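Local coordinates for phosphate ABC transporter, phosphate-binding protein (Clostridium perfringens, PDB 4Q8R) that probably binds inorganic phosphate with high affinity outside the membrane and hands it to an ABC-type phosphate transporter, at residues Val6-Ser11 with Ile55-Arg60; Ala69-Val74 with Val211-Asn216; Ile84-Asn89 with Gly165-Ile170. All blocks are in the same frame, centred on the assembly; numbering follows the deposited sequence. Where two conformers were deposited one is given.

Contact 1: residues Val6-Ser11 with Ile55-Arg60; sequences VSISGS and IGMASR. With PO4 (phosphate ion), chain B.
I8 and I55 sit side by side across neighbouring parallel strands, 6-10 and 55-58. CG1 of I8 rests against CB of I55 at 4.0 Å. On the same face V6 CG1 meets I55 CD1 at 4.0 Å; with the end of I8 these tips make one apolar patch. M57 supplies the next bump. Its CG takes the tight place between the backbone N and the carbonyl carbon (chi1 62°), and the chain beyond is extended. This carries the thioether across to strand 6-10. SD meets I8 CG2 at 3.9 Å, the two side chains crossing at about a right angle, and CE lies over the backbone of G10 and S11. G10 has positive phi (142°), and its CA lies against M57 O at 3.3 Å in a CA-H...O contact. Four backbone hydrogen bonds join the two segments in parallel register. In the last, S11 N reaches M57 O at 2.8 Å from above the carbonyl plane. The loops after the strands bring the hydroxyls of S11 and S59 to one phosphate oxygen, consistent with a phosphate-binding protein: S11 OG to O4 is 2.6 Å and S59 OG to O4 is 2.7 Å. S41, T12, S13, T131, S129 and G130 also bind this ion. Strand 34-38 flanks 6-10 on its other edge. Helix 219-229 covers V6, I8 and I55, and helix 41-50 packs on S11 and A58.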
loop_
_atom_site.group_PDB
_atom_site.type_symbol
_atom_site.label_atom_id
_atom_site.label_comp_id
_atom_site.label_asym_id
_atom_site.label_seq_id
_atom_site.Cartn_x
_atom_site.Cartn_y
_atom_site.Cartn_z
ATOM N N VAL A 6 14.520 -6.070 17.145
ATOM C CA VAL A 6 13.980 -4.852 16.580
ATOM C C VAL A 6 12.498 -5.067 16.213
ATOM O O VAL A 6 12.184 -5.878 15.369
ATOM C CB VAL A 6 14.729 -4.347 15.319
ATOM C CG1 VAL A 6 14.134 -3.005 14.826
ATOM C CG2 VAL A 6 16.206 -4.113 15.594
ATOM N N SER A 7 11.605 -4.371 16.904
ATOM C CA SER A 7 10.193 -4.507 16.666
ATOM C C SER A 7 9.673 -3.496 15.657
ATOM O O SER A 7 9.862 -2.288 15.782
ATOM C CB SER A 7 9.446 -4.398 17.986
ATOM O OG SER A 7 9.663 -3.111 18.497
ATOM N N ILE A 8 9.001 -4.004 14.624
ATOM C CA ILE A 8 8.464 -3.177 13.579
ATOM C C ILE A 8 7.004 -3.539 13.343
ATOM O O ILE A 8 6.678 -4.712 13.265
ATOM C CB ILE A 8 9.245 -3.397 12.230
ATOM C CG1 ILE A 8 10.761 -3.250 12.439
ATOM C CG2 ILE A 8 8.724 -2.505 11.128
ATOM C CD1 ILE A 8 11.548 -3.438 11.173
ATOM N N SER A 9 6.138 -2.559 13.253
ATOM C CA SER A 9 4.738 -2.832 12.921
ATOM C C SER A 9 4.185 -1.792 12.011
ATOM O O SER A 9 4.656 -0.651 11.942
ATOM C CB SER A 9 3.903 -2.936 14.220
ATOM O OG SER A 9 3.745 -1.712 14.870
ATOM N N GLY A 10 3.122 -2.186 11.274
ATOM C CA GLY A 10 2.359 -1.270 10.494
ATOM C C GLY A 10 1.882 -1.816 9.162
ATOM O O GLY A 10 1.379 -2.961 9.095
ATOM N N SER A 11 2.067 -1.019 8.144
ATOM C CA SER A 11 1.515 -1.208 6.815
ATOM C C SER A 11 1.549 -2.657 6.310
ATOM O O SER A 11 2.640 -3.279 6.269
ATOM C CB SER A 11 2.316 -0.326 5.862
ATOM O OG SER A 11 2.085 -0.587 4.500
ATOM N N ILE A 55 10.174 0.679 15.233
ATOM C CA ILE A 55 9.932 1.277 13.945
ATOM C C ILE A 55 8.488 1.047 13.503
ATOM O O ILE A 55 8.021 -0.065 13.626
ATOM C CB ILE A 55 10.875 0.728 12.874
ATOM C CG1 ILE A 55 12.339 0.989 13.262
ATOM C CG2 ILE A 55 10.571 1.327 11.492
ATOM C CD1 ILE A 55 13.391 0.180 12.468
ATOM N N GLY A 56 7.807 2.091 13.048
ATOM C CA GLY A 56 6.509 1.958 12.358
ATOM C C GLY A 56 6.729 1.953 10.846
ATOM O O GLY A 56 7.562 2.679 10.324
ATOM N N MET A 57 5.986 1.111 10.146
ATOM C CA MET A 57 5.952 1.155 8.732
ATOM C C MET A 57 4.655 1.732 8.247
ATOM O O MET A 57 3.557 1.284 8.689
ATOM C CB MET A 57 6.385 -0.154 8.105
ATOM C CG MET A 57 5.619 -1.366 8.362
ATOM S SD MET A 57 6.477 -2.944 7.936
ATOM C CE MET A 57 5.053 -3.937 8.555
ATOM N N ALA A 58 4.771 2.721 7.369
ATOM C CA ALA A 58 3.590 3.411 6.813
ATOM C C ALA A 58 3.649 3.473 5.292
ATOM O O ALA A 58 4.762 3.620 4.673
ATOM C CB ALA A 58 3.517 4.768 7.354
ATOM N N SER A 59 2.484 3.416 4.687
ATOM C CA SER A 59 2.346 3.517 3.221
ATOM C C SER A 59 1.580 4.788 2.849
ATOM O O SER A 59 0.946 4.914 1.770
ATOM C CB SER A 59 1.666 2.285 2.693
ATOM O OG SER A 59 0.335 2.191 3.159
ATOM N N ARG A 60 1.627 5.770 3.750
ATOM C CA ARG A 60 1.137 7.130 3.491
ATOM C C ARG A 60 2.074 8.082 4.223
ATOM O O ARG A 60 2.848 7.632 5.094
ATOM C CB ARG A 60 -0.297 7.349 4.027
ATOM C CG ARG A 60 -0.457 7.045 5.499
ATOM C CD ARG A 60 -1.671 7.752 6.025
ATOM N NE ARG A 60 -2.065 7.352 7.355
ATOM C CZ ARG A 60 -1.615 7.890 8.470
ATOM N NH1 ARG A 60 -0.695 8.865 8.419
ATOM N NH2 ARG A 60 -2.123 7.492 9.631
HETATM P P PO4 B . -1.688 -0.387 4.528
HETATM O O1 PO4 B . -1.547 0.696 5.610
HETATM O O2 PO4 B . -1.908 -1.753 5.142
HETATM O O3 PO4 B . -2.746 0.021 3.511
HETATM O O4 PO4 B . -0.347 -0.401 3.722
#

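Contact 2: residues Ala69-Val74 with Val211-Asn216; sequences AGLKEV and VYKEEN. With ZN (zinc ion), chain F.
K72 lays the start of its side chain over one face of the Y212 ring. CB stands 3.7 Å above the ring plane, shifted toward the rim, and makes a CH-pi contact 23° off the ring normal. With chi1 at 60° the Y212 ring stands over its own backbone and turns this face to K72. V74 meets the same ring at its edge, with CG2 3.7 Å from CE2. K72 then bends at chi2 and chi4. Its NZ makes only a long salt bridge to E214, with NZ to OE1 at 3.8 Å. On the other face of the sheet, E73 and V211 run alongside each other, with E73 CG against V211 CG1. L71 crosses V211 obliquely, its CD1 near V211 CG2. In the E73 conformer described, OE2 binds a zinc ion at 2.2 Å, with OE1 farther off; D61 is the second protein ligand and K67 pairs with OE1. The backbones of K72 and Y212 are tied both ways, K72 N to Y212 O at 2.8 Å and Y212 N to K72 O at 3.2 Å. One water also bridges the segments: it donates to G70 O at 2.6 Å and accepts from E214 N. G70, with positive phi, is the first residue after helix 64-68 to leave helical angles. Here the start of the long strand 71-86 pairs antiparallel with the end of strand 205-213 in the mixed sheet of a PBP-superfamily fold, beside the E73-D61 zinc site.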
loop_
_atom_site.group_PDB
_atom_site.type_symbol
_atom_site.label_atom_id
_atom_site.label_comp_id
_atom_site.label_asym_id
_atom_site.label_seq_id
_atom_site.Cartn_x
_atom_site.Cartn_y
_atom_site.Cartn_z
ATOM N N ALA A 69 4.361 14.021 17.585
ATOM C CA ALA A 69 4.767 13.098 18.622
ATOM C C ALA A 69 6.261 12.853 18.610
ATOM O O ALA A 69 6.734 12.045 19.405
ATOM C CB ALA A 69 4.037 11.775 18.485
ATOM N N GLY A 70 6.991 13.504 17.695
ATOM C CA GLY A 70 8.465 13.395 17.612
ATOM C C GLY A 70 8.954 12.322 16.643
ATOM O O GLY A 70 10.017 11.720 16.849
ATOM N N LEU A 71 8.174 12.032 15.605
ATOM C CA LEU A 71 8.578 10.960 14.683
ATOM C C LEU A 71 9.435 11.460 13.550
ATOM O O LEU A 71 9.099 12.436 12.919
ATOM C CB LEU A 71 7.371 10.210 14.115
ATOM C CG LEU A 71 6.503 9.326 15.017
ATOM C CD1 LEU A 71 5.291 8.845 14.186
ATOM C CD2 LEU A 71 7.279 8.163 15.627
ATOM N N LYS A 72 10.600 10.825 13.363
ATOM C CA LYS A 72 11.424 11.018 12.183
ATOM C C LYS A 72 10.879 10.098 11.097
ATOM O O LYS A 72 10.336 9.044 11.387
ATOM C CB LYS A 72 12.859 10.640 12.522
ATOM C CG LYS A 72 13.500 11.521 13.615
ATOM C CD LYS A 72 13.382 13.022 13.311
ATOM C CE LYS A 72 14.210 13.916 14.258
ATOM N NZ LYS A 72 15.694 13.796 14.056
ATOM N N GLU A 73 11.039 10.514 9.848
ATOM C CA GLU A 73 10.649 9.674 8.742
ATOM C C GLU A 73 11.766 9.377 7.810
ATOM O O GLU A 73 12.640 10.224 7.521
ATOM C CB GLU A 73 9.543 10.337 7.958
ATOM C CG GLU A 73 8.568 11.022 8.854
ATOM C CD GLU A 73 7.713 11.932 8.048
ATOM O OE1 GLU A 73 7.632 13.121 8.388
ATOM O OE2 GLU A 73 7.194 11.470 7.012
ATOM N N VAL A 74 11.769 8.153 7.329
ATOM C CA VAL A 74 12.757 7.742 6.311
ATOM C C VAL A 74 11.957 7.095 5.165
ATOM O O VAL A 74 11.330 6.041 5.357
ATOM C CB VAL A 74 13.782 6.722 6.869
ATOM C CG1 VAL A 74 14.665 6.191 5.790
ATOM C CG2 VAL A 74 14.603 7.359 7.947
ATOM N N VAL A 211 9.276 4.997 10.280
ATOM C CA VAL A 211 9.133 6.066 11.189
ATOM C C VAL A 211 9.540 5.602 12.588
ATOM O O VAL A 211 9.371 4.446 12.962
ATOM C CB VAL A 211 7.708 6.702 11.209
ATOM C CG1 VAL A 211 7.311 7.149 9.821
ATOM C CG2 VAL A 211 6.665 5.742 11.814
ATOM N N TYR A 212 10.132 6.517 13.337
ATOM C CA TYR A 212 10.738 6.167 14.619
ATOM C C TYR A 212 10.961 7.464 15.408
ATOM O O TYR A 212 11.050 8.556 14.857
ATOM C CB TYR A 212 12.063 5.407 14.423
ATOM C CG TYR A 212 13.103 6.173 13.673
ATOM C CD1 TYR A 212 13.964 7.061 14.337
ATOM C CD2 TYR A 212 13.218 6.038 12.289
ATOM C CE1 TYR A 212 14.921 7.757 13.658
ATOM C CE2 TYR A 212 14.218 6.738 11.578
ATOM C CZ TYR A 212 15.057 7.600 12.273
ATOM O OH TYR A 212 16.011 8.344 11.639
ATOM N N LYS A 213 11.054 7.306 16.712
ATOM C CA LYS A 213 11.563 8.330 17.587
ATOM C C LYS A 213 13.092 8.144 17.767
ATOM O O LYS A 213 13.574 7.020 17.998
ATOM C CB LYS A 213 10.884 8.220 18.928
ATOM C CG LYS A 213 9.402 8.464 18.901
ATOM C CD LYS A 213 9.027 8.496 20.358
ATOM C CE LYS A 213 7.722 9.145 20.590
ATOM N NZ LYS A 213 7.335 8.639 21.930
ATOM N N GLU A 214 13.841 9.231 17.652
ATOM C CA GLU A 214 15.308 9.154 17.777
ATOM C C GLU A 214 15.712 8.515 19.102
ATOM O O GLU A 214 16.731 7.788 19.161
ATOM C CB GLU A 214 15.951 10.533 17.604
ATOM C CG GLU A 214 17.470 10.479 17.303
ATOM C CD GLU A 214 17.809 9.927 15.903
ATOM O OE1 GLU A 214 17.333 10.524 14.901
ATOM O OE2 GLU A 214 18.545 8.903 15.797
ATOM N N GLU A 215 14.920 8.789 20.157
ATOM C CA GLU A 215 15.180 8.256 21.515
ATOM C C GLU A 215 15.043 6.736 21.624
ATOM O O GLU A 215 15.653 6.138 22.536
ATOM C CB GLU A 215 14.300 8.882 22.616
ATOM C CG GLU A 215 14.044 10.378 22.485
ATOM C CD GLU A 215 12.882 10.643 21.554
ATOM O OE1 GLU A 215 13.137 11.028 20.372
ATOM O OE2 GLU A 215 11.734 10.372 21.985
ATOM N N ASN A 216 14.250 6.140 20.728
ATOM C CA ASN A 216 13.985 4.704 20.729
ATOM C C ASN A 216 14.758 3.881 19.730
ATOM O O ASN A 216 14.872 2.673 19.889
ATOM C CB ASN A 216 12.489 4.459 20.549
ATOM C CG ASN A 216 11.706 4.942 21.768
ATOM O OD1 ASN A 216 12.304 5.290 22.813
ATOM N ND2 ASN A 216 10.393 4.974 21.665
HETATM ZN ZN ZN F . 6.267 13.167 5.996
HETATM O O HOH W 1 12.561 11.832 17.463
HETATM O O HOH W 2 6.866 12.771 4.394
#

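Contact 3: residues Ile84-Asn89 with Gly165-Ile170; sequences ITHKNN and GNENAI. With ZN (zinc ion), chain E.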
loop_
_atom_site.group_PDB
_atom_site.type_symbol
_atom_site.label_atom_id
_atom_site.label_comp_id
_atom_site.label_asym_id
_atom_site.label_seq_id
_atom_site.Cartn_x
_atom_site.Cartn_y
_atom_site.Cartn_z
ATOM N N ILE A 84 -7.437 -3.209 -8.945
ATOM C CA ILE A 84 -7.497 -4.584 -9.431
ATOM C C ILE A 84 -8.915 -5.050 -9.656
ATOM O O ILE A 84 -9.829 -4.743 -8.852
ATOM C CB ILE A 84 -6.735 -5.539 -8.517
ATOM C CG1 ILE A 84 -7.159 -5.435 -7.044
ATOM C CG2 ILE A 84 -5.240 -5.256 -8.648
ATOM C CD1 ILE A 84 -6.749 -6.641 -6.262
ATOM N N THR A 85 -9.084 -5.833 -10.722
ATOM C CA THR A 85 -10.317 -6.489 -11.021
ATOM C C THR A 85 -10.049 -7.980 -11.044
ATOM O O THR A 85 -8.900 -8.461 -11.035
ATOM C CB THR A 85 -10.915 -6.031 -12.358
ATOM O OG1 THR A 85 -10.055 -6.518 -13.407
ATOM C CG2 THR A 85 -11.060 -4.543 -12.492
ATOM N N HIS A 86 -11.123 -8.748 -11.021
ATOM C CA HIS A 86 -11.026 -10.160 -11.357
ATOM C C HIS A 86 -10.417 -10.323 -12.779
ATOM O O HIS A 86 -10.590 -9.493 -13.658
ATOM C CB HIS A 86 -12.410 -10.781 -11.317
ATOM C CG HIS A 86 -12.437 -12.239 -11.130
ATOM N ND1 HIS A 86 -12.330 -12.859 -9.901
ATOM C CD2 HIS A 86 -12.568 -13.238 -12.045
ATOM C CE1 HIS A 86 -12.459 -14.156 -10.055
ATOM N NE2 HIS A 86 -12.544 -14.413 -11.348
ATOM N N LYS A 87 -9.758 -11.447 -12.965
ATOM C CA LYS A 87 -9.102 -11.765 -14.190
ATOM C C LYS A 87 -10.198 -11.813 -15.285
ATOM O O LYS A 87 -11.323 -12.238 -15.034
ATOM C CB LYS A 87 -8.351 -13.106 -13.981
ATOM C CG LYS A 87 -7.409 -13.432 -15.048
ATOM C CD LYS A 87 -6.160 -12.571 -14.988
ATOM C CE LYS A 87 -5.024 -13.302 -15.703
ATOM N NZ LYS A 87 -3.851 -12.387 -15.710
ATOM N N ASN A 88 -9.902 -11.335 -16.473
ATOM C CA ASN A 88 -10.864 -11.398 -17.589
ATOM C C ASN A 88 -12.122 -10.531 -17.509
ATOM O O ASN A 88 -13.043 -10.700 -18.263
ATOM C CB ASN A 88 -11.234 -12.872 -17.884
ATOM C CG ASN A 88 -10.004 -13.712 -18.199
ATOM O OD1 ASN A 88 -9.075 -13.229 -18.837
ATOM N ND2 ASN A 88 -9.972 -14.952 -17.714
ATOM N N ASN A 89 -12.147 -9.569 -16.592
ATOM C CA ASN A 89 -13.115 -8.471 -16.692
ATOM C C ASN A 89 -12.810 -7.695 -17.982
ATOM O O ASN A 89 -11.645 -7.304 -18.212
ATOM C CB ASN A 89 -12.920 -7.550 -15.502
ATOM C CG ASN A 89 -14.050 -6.515 -15.374
ATOM O OD1 ASN A 89 -14.498 -5.940 -16.365
ATOM N ND2 ASN A 89 -14.491 -6.273 -14.150
ATOM N N GLY A 165 -11.946 -13.823 -5.648
ATOM C CA GLY A 165 -13.112 -14.652 -5.439
ATOM C C GLY A 165 -14.418 -14.179 -6.043
ATOM O O GLY A 165 -15.456 -14.854 -5.871
ATOM N N ASN A 166 -14.391 -13.040 -6.696
ATOM C CA ASN A 166 -15.624 -12.423 -7.188
ATOM C C ASN A 166 -15.425 -11.766 -8.521
ATOM O O ASN A 166 -14.746 -10.748 -8.635
ATOM C CB ASN A 166 -16.177 -11.389 -6.192
ATOM C CG ASN A 166 -17.665 -10.962 -6.518
ATOM O OD1 ASN A 166 -17.991 -10.659 -7.662
ATOM N ND2 ASN A 166 -18.536 -10.883 -5.491
ATOM N N GLU A 167 -16.048 -12.338 -9.558
ATOM C CA GLU A 167 -15.941 -11.794 -10.887
ATOM C C GLU A 167 -16.223 -10.311 -11.028
ATOM O O GLU A 167 -15.680 -9.642 -11.922
ATOM C CB GLU A 167 -16.866 -12.566 -11.913
ATOM C CG GLU A 167 -16.460 -14.005 -12.096
ATOM C CD GLU A 167 -17.305 -14.736 -13.090
ATOM O OE1 GLU A 167 -18.247 -14.140 -13.594
ATOM O OE2 GLU A 167 -17.025 -15.877 -13.391
ATOM N N ASN A 168 -17.118 -9.782 -10.173
ATOM C CA ASN A 168 -17.545 -8.447 -10.327
ATOM C C ASN A 168 -16.901 -7.444 -9.390
ATOM O O ASN A 168 -17.340 -6.326 -9.339
ATOM C CB ASN A 168 -19.043 -8.403 -10.184
ATOM C CG ASN A 168 -19.704 -9.179 -11.303
ATOM O OD1 ASN A 168 -19.334 -9.007 -12.453
ATOM N ND2 ASN A 168 -20.651 -9.992 -10.981
ATOM N N ALA A 169 -15.889 -7.887 -8.644
ATOM C CA ALA A 169 -15.262 -7.024 -7.669
ATOM C C ALA A 169 -14.216 -6.064 -8.265
ATOM O O ALA A 169 -13.546 -6.342 -9.301
ATOM C CB ALA A 169 -14.625 -7.887 -6.635
ATOM N N ILE A 170 -13.961 -4.985 -7.544
ATOM C CA ILE A 170 -12.896 -4.066 -7.823
ATOM C C ILE A 170 -12.305 -3.690 -6.452
ATOM O O ILE A 170 -13.058 -3.468 -5.450
ATOM C CB ILE A 170 -13.356 -2.862 -8.623
ATOM C CG1 ILE A 170 -12.175 -1.990 -9.005
ATOM C CG2 ILE A 170 -14.457 -2.005 -7.885
ATOM C CD1 ILE A 170 -12.464 -0.909 -10.020
HETATM ZN ZN ZN E . -12.998 -16.223 -12.238
HETATM O O HOH W 3 -13.886 -7.640 -11.591
HETATM O O HOH W 4 -14.232 -16.130 -13.774
HETATM O O HOH W 5 -14.462 -17.066 -10.847
#
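A single water holds four polar groups of the two segments together. It accepts from H86 N and from N89 ND2, both at 3.0 Å, and donates to E167 O and to A169 O, both at 2.7 Å. It sits where the antiparallel strands 71-86 and 169-174 part, between two beta turns: type II from H86 to N89 and type I from N166 to A169. The water takes the place of a direct link, since H86 N and A169 O stand 3.8 Å apart. An Asx turn lies inside the type I turn, with N166 OD1 accepting from N168 N in the carbonyl plane. H86 carries most of the side-chain contact. Its CG lies anti to the backbone N (chi1 -158°), which swings the imidazole against the N166-A169 turn. E167 CA makes a CH-pi contact over one ring face, 3.8 Å from the centroid and 22° off the normal. E167 CG comes alongside CD2 and NE2, and the carboxylate plane is turned 50° from the ring. The other ring nitrogen, ND1, is hydrogen-bonded to V163 O at the end of helix 156-164, which helps fix the rotation of the ring. Farther up the strands, I170 CA comes to 3.3 Å from I84 O in a CA-H...O contact. The side chain of I170 packs on I102 and Y103 of helix 96-103, and W110 covers T85 and N89. A zinc ion is held in this chain by H86 and two waters: H86 NE2 binds it at 2.1 Å, and one of the waters donates to E167 OE2.

Overall arrangement
All three contacts belong to one mixed sheet. Contacts 1 and 2 are neighbours, with centres about 11 Å apart. They join where strand 55-58 lies beside strand 205-213: G56 N comes 2.8 Å from V211 O, a probable hydrogen bond. Contacts 2 and 3 share the long strand 71-86, one near its start and the other at its end, and their centres are about 40 Å apart. Contact 3 is nested in the chain loop that contact 2 closes. It lies on the opposite side of the chain's centre from contacts 1 and 2, its centre about 30 Å from that of contact 1. Only contact 1 holds the bound phosphate; contacts 2 and 3 each carry a zinc ion.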